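PDB 6WH7: penaeus monodon metallodensovirus major capsid protein from Penaeus monodon metallodensovirus, which forms the icosahedral shell of this shrimp parvovirus, sixty copies of it assembling into the capsid that probably encloses the viral genome. Local coordinates for residues L218-D223 with A269-S274; P240-N243 with N247-G250. All coordinates share one frame; numbering follows the deposited sequence.

Interaction 1. Residues L218-D223 with A269-S274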
loop_
_atom_site.group_PDB
_atom_site.type_symbol
_atom_site.label_atom_id
_atom_site.label_comp_id
_atom_site.label_asym_id
_atom_site.label_seq_id
_atom_site.Cartn_x
_atom_site.Cartn_y
_atom_site.Cartn_z
ATOM N N LEU A 218 54.278 -36.939 -58.187
ATOM C CA LEU A 218 53.533 -36.229 -59.214
ATOM C C LEU A 218 52.345 -37.089 -59.624
ATOM O O LEU A 218 52.523 -38.150 -60.222
ATOM C CB LEU A 218 54.426 -35.931 -60.410
ATOM C CG LEU A 218 55.639 -35.047 -60.174
ATOM C CD1 LEU A 218 56.438 -34.952 -61.443
ATOM C CD2 LEU A 218 55.216 -33.684 -59.701
ATOM N N HIS A 219 51.142 -36.629 -59.310
ATOM C CA HIS A 219 49.916 -37.352 -59.611
ATOM C C HIS A 219 49.248 -36.711 -60.813
ATOM O O HIS A 219 49.097 -35.488 -60.859
ATOM C CB HIS A 219 48.957 -37.323 -58.424
ATOM C CG HIS A 219 49.547 -37.833 -57.150
ATOM N ND1 HIS A 219 49.769 -39.172 -56.912
ATOM C CD2 HIS A 219 49.972 -37.180 -56.041
ATOM C CE1 HIS A 219 50.294 -39.322 -55.709
ATOM N NE2 HIS A 219 50.432 -38.128 -55.162
ATOM N N PHE A 220 48.839 -37.527 -61.775
ATOM C CA PHE A 220 48.126 -37.024 -62.940
ATOM C C PHE A 220 46.965 -37.952 -63.223
ATOM O O PHE A 220 47.168 -39.153 -63.392
ATOM C CB PHE A 220 49.056 -36.921 -64.143
ATOM C CG PHE A 220 50.242 -36.067 -63.881
ATOM C CD1 PHE A 220 50.145 -34.698 -63.939
ATOM C CD2 PHE A 220 51.441 -36.632 -63.532
ATOM C CE1 PHE A 220 51.221 -33.921 -63.671
ATOM C CE2 PHE A 220 52.517 -35.855 -63.268
ATOM C CZ PHE A 220 52.405 -34.499 -63.327
ATOM N N SER A 221 45.760 -37.404 -63.257
ATOM C CA SER A 221 44.557 -38.182 -63.482
ATOM C C SER A 221 43.786 -37.600 -64.650
ATOM O O SER A 221 43.910 -36.422 -64.982
ATOM C CB SER A 221 43.655 -38.209 -62.250
ATOM O OG SER A 221 44.277 -38.888 -61.180
ATOM N N HIS A 222 42.982 -38.449 -65.273
ATOM C CA HIS A 222 42.049 -38.011 -66.297
ATOM C C HIS A 222 40.743 -38.747 -66.089
ATOM O O HIS A 222 40.716 -39.979 -66.114
ATOM C CB HIS A 222 42.599 -38.284 -67.688
ATOM C CG HIS A 222 41.733 -37.772 -68.791
ATOM N ND1 HIS A 222 41.494 -36.432 -68.986
ATOM C CD2 HIS A 222 41.056 -38.420 -69.765
ATOM C CE1 HIS A 222 40.704 -36.277 -70.031
ATOM N NE2 HIS A 222 40.424 -37.468 -70.522
ATOM N N ASP A 223 39.667 -38.002 -65.898
ATOM C CA ASP A 223 38.344 -38.586 -65.799
ATOM C C ASP A 223 37.742 -38.742 -67.182
ATOM O O ASP A 223 37.901 -37.879 -68.045
ATOM C CB ASP A 223 37.426 -37.727 -64.937
ATOM C CG ASP A 223 37.749 -37.817 -63.472
ATOM O OD1 ASP A 223 38.480 -38.743 -63.079
ATOM O OD2 ASP A 223 37.263 -36.963 -62.705
ATOM N N ALA A 269 46.343 -33.880 -72.411
ATOM C CA ALA A 269 47.500 -33.141 -72.864
ATOM C C ALA A 269 48.730 -34.034 -72.882
ATOM O O ALA A 269 48.804 -35.053 -72.192
ATOM C CB ALA A 269 47.740 -31.931 -71.970
ATOM N N GLY A 270 49.697 -33.650 -73.710
ATOM C CA GLY A 270 50.930 -34.407 -73.787
ATOM C C GLY A 270 51.724 -34.250 -72.520
ATOM O O GLY A 270 51.943 -33.131 -72.048
ATOM N N HIS A 271 52.135 -35.364 -71.940
ATOM C CA HIS A 271 53.027 -35.330 -70.797
ATOM C C HIS A 271 54.420 -35.733 -71.238
ATOM O O HIS A 271 54.593 -36.667 -72.022
ATOM C CB HIS A 271 52.548 -36.213 -69.653
ATOM C CG HIS A 271 51.321 -35.698 -68.977
ATOM N ND1 HIS A 271 50.733 -36.344 -67.916
ATOM C CD2 HIS A 271 50.553 -34.616 -69.230
ATOM C CE1 HIS A 271 49.674 -35.664 -67.521
ATOM N NE2 HIS A 271 49.537 -34.616 -68.309
ATOM N N TYR A 272 55.402 -35.004 -70.738
ATOM C CA TYR A 272 56.754 -35.034 -71.256
ATOM C C TYR A 272 57.718 -34.930 -70.094
ATOM O O TYR A 272 57.490 -34.162 -69.159
ATOM C CB TYR A 272 56.975 -33.876 -72.220
ATOM C CG TYR A 272 56.101 -33.919 -73.440
ATOM C CD1 TYR A 272 56.190 -34.953 -74.350
ATOM C CD2 TYR A 272 55.122 -32.970 -73.631
ATOM C CE1 TYR A 272 55.383 -34.990 -75.451
ATOM C CE2 TYR A 272 54.308 -33.007 -74.718
ATOM C CZ TYR A 272 54.439 -34.016 -75.624
ATOM O OH TYR A 272 53.612 -34.040 -76.712
ATOM N N LEU A 273 58.785 -35.708 -70.152
ATOM C CA LEU A 273 59.869 -35.611 -69.194
ATOM C C LEU A 273 61.101 -35.079 -69.898
ATOM O O LEU A 273 61.383 -35.444 -71.040
ATOM C CB LEU A 273 60.162 -36.958 -68.543
ATOM C CG LEU A 273 59.019 -37.433 -67.661
ATOM C CD1 LEU A 273 59.295 -38.799 -67.111
ATOM C CD2 LEU A 273 58.786 -36.452 -66.548
ATOM N N SER A 274 61.827 -34.208 -69.213
ATOM C CA SER A 274 62.942 -33.513 -69.827
ATOM C C SER A 274 63.905 -33.107 -68.730
ATOM O O SER A 274 63.546 -33.054 -67.554
ATOM C CB SER A 274 62.458 -32.296 -70.616
ATOM O OG SER A 274 63.531 -31.620 -71.228
#
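Phe220 and His271 meet between two strands that belong to different sheets. Their CA atoms are 9.4 Å apart, too far for backbone hydrogen bonding, and the two side chains bridge the distance. The Phe220 side chain can be followed outward. Its CB lies 3.7 Å from CE1 of His271, close to the imidazole plane, so the methylene meets the ring at its edge. Chi1 of -57° swings the phenyl ring toward strand 270-274, and chi2 near -80° turns its face. Over the CG side of that face His271 presents its CE1-ND1 edge: Phe220 CG and CD1 are both 3.7 Å from His271 CE1, and CG is 4.1 Å from ND1. The pair is T-shaped (edge-to-face), with ring centroids of Phe220 and His271 4.9 Å apart and planes at 62°. The phenyl ring runs on to stack with His159 and meet Tyr126, while His271 stacks on Trp85. Ile161 packs against both side chains. Phenylalanine suits this buried place because it needs no polar partner. Histidine is flat enough to share the aromatic cluster, and its ND1 is satisfied by a hydrogen bond with Tyr126 OH, tying strand 270-274 to strand 118-135. In the viral jelly roll, strand 218-222 is G of the BIDG sheet and 270-274 is H of the CHEF sheet, so the pair packs between the facing sheets. Van der Waals packing dominates; CE1-H, polarised between two nitrogens, probably adds only a weak electrostatic term, since it points more at Phe220 CB than at the ring centre.

Interaction 2. Residues P240-N243 with N247-G250; sequences PQNN and NAVG
Asn242 reaches across to the backbone of Ala248, whose N donates a hydrogen bond to OD1 of Asn242 at 3.1 Å. The N-H···O angle is 150°, and the donor is tilted 24° from the carbonyl plane. With chi1 at -72°, Asn242 CG sits beside its own backbone N, and OD1 is carried over to the other segment. The same oxygen lies 3.6 Å from CB of Ala248. Pro240 CB comes to 3.8 Å from Ala248 CB, and the small methyl suits a place shared by a proline ring and an amide. Asn247 completes this close-packed part with its backbone and CB: its CA is 3.7 Å from Asn242 OD1 and its C lies against Gln241 O, while its amide heads away. Asparagine fits at 242 because its amide has two ends: ND2 donates to Met362 O while OD1 accepts. The loose end is Val249, which points away, and the partly exposed Gly250. A second subunit flanks both parts, its Ile258 on Asn242, its His368 on Asn247 and its Asp367 on Val249, and Asn243 makes backbone hydrogen bonds to it. The Asn242 side chain thus ties together two passes of one irregular loop, the GH loop of the viral jelly roll, between strands 218-222 (G) and 270-274 (H).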
loop_
_atom_site.group_PDB
_atom_site.type_symbol
_atom_site.label_atom_id
_atom_site.label_comp_id
_atom_site.label_asym_id
_atom_site.label_seq_id
_atom_site.Cartn_x
_atom_site.Cartn_y
_atom_site.Cartn_z
ATOM N N PRO A 240 39.715 -43.318 -74.576
ATOM C CA PRO A 240 38.720 -42.562 -75.339
ATOM C C PRO A 240 38.876 -41.060 -75.152
ATOM O O PRO A 240 38.904 -40.553 -74.032
ATOM C CB PRO A 240 37.402 -43.074 -74.769
ATOM C CG PRO A 240 37.721 -44.447 -74.332
ATOM C CD PRO A 240 39.109 -44.419 -73.820
ATOM N N GLN A 241 38.972 -40.345 -76.272
ATOM C CA GLN A 241 39.204 -38.909 -76.265
ATOM C C GLN A 241 38.517 -38.290 -77.463
ATOM O O GLN A 241 38.516 -38.870 -78.545
ATOM C CB GLN A 241 40.689 -38.565 -76.335
ATOM C CG GLN A 241 41.494 -38.986 -75.155
ATOM C CD GLN A 241 42.949 -38.755 -75.371
ATOM O OE1 GLN A 241 43.401 -38.608 -76.490
ATOM N NE2 GLN A 241 43.704 -38.759 -74.304
ATOM N N ASN A 242 37.968 -37.104 -77.271
ATOM C CA ASN A 242 37.404 -36.304 -78.347
ATOM C C ASN A 242 38.365 -35.153 -78.598
ATOM O O ASN A 242 38.483 -34.252 -77.769
ATOM C CB ASN A 242 36.013 -35.811 -77.968
ATOM C CG ASN A 242 34.987 -36.917 -77.967
ATOM O OD1 ASN A 242 35.101 -37.883 -78.708
ATOM N ND2 ASN A 242 33.993 -36.794 -77.110
ATOM N N ASN A 243 39.048 -35.181 -79.737
ATOM C CA ASN A 243 40.190 -34.315 -79.980
ATOM C C ASN A 243 40.165 -33.816 -81.411
ATOM O O ASN A 243 39.310 -34.191 -82.211
ATOM C CB ASN A 243 41.514 -35.053 -79.772
ATOM C CG ASN A 243 41.745 -35.428 -78.359
ATOM O OD1 ASN A 243 41.176 -34.840 -77.455
ATOM N ND2 ASN A 243 42.599 -36.405 -78.145
ATOM N N ASN A 247 38.563 -39.370 -81.969
ATOM C CA ASN A 247 37.244 -39.394 -81.363
ATOM C C ASN A 247 37.061 -40.685 -80.578
ATOM O O ASN A 247 37.705 -41.699 -80.845
ATOM C CB ASN A 247 36.126 -39.197 -82.406
ATOM C CG ASN A 247 36.199 -40.171 -83.549
ATOM O OD1 ASN A 247 36.649 -41.302 -83.400
ATOM N ND2 ASN A 247 35.741 -39.738 -84.708
ATOM N N ALA A 248 36.171 -40.624 -79.589
ATOM C CA ALA A 248 36.067 -41.681 -78.592
ATOM C C ALA A 248 35.338 -42.914 -79.102
ATOM O O ALA A 248 35.666 -44.028 -78.685
ATOM C CB ALA A 248 35.372 -41.149 -77.343
ATOM N N VAL A 249 34.355 -42.757 -79.977
ATOM C CA VAL A 249 33.589 -43.892 -80.472
ATOM C C VAL A 249 34.278 -44.442 -81.707
ATOM O O VAL A 249 34.755 -43.688 -82.561
ATOM C CB VAL A 249 32.129 -43.500 -80.770
ATOM C CG1 VAL A 249 31.492 -42.926 -79.550
ATOM C CG2 VAL A 249 32.040 -42.519 -81.896
ATOM N N GLY A 250 34.357 -45.761 -81.794
ATOM C CA GLY A 250 35.022 -46.382 -82.916
ATOM C C GLY A 250 34.070 -46.923 -83.949
ATOM O O GLY A 250 34.481 -47.256 -85.062
#

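Along the chain, both halves of interaction 2 fall between the two strands of interaction 1: the chain leaves strand 218-222, passes through 240-243 and 247-250, and returns as strand 270-274. Their centres lie 19 Å apart and their nearest atoms about 5 Å, without touching. The two differ in kind. Interaction 1 joins the BIDG sheet to the CHEF sheet in the body of the subunit, whereas interaction 2 folds a connecting loop upon itself beside another subunit. Arg266 and Met268 relate them, Arg266 pairing with Asn242 through its backbone and both residues touching His222. The G-to-H excursion thus begins and ends in the sandwich core and, in between, lies against a second subunit.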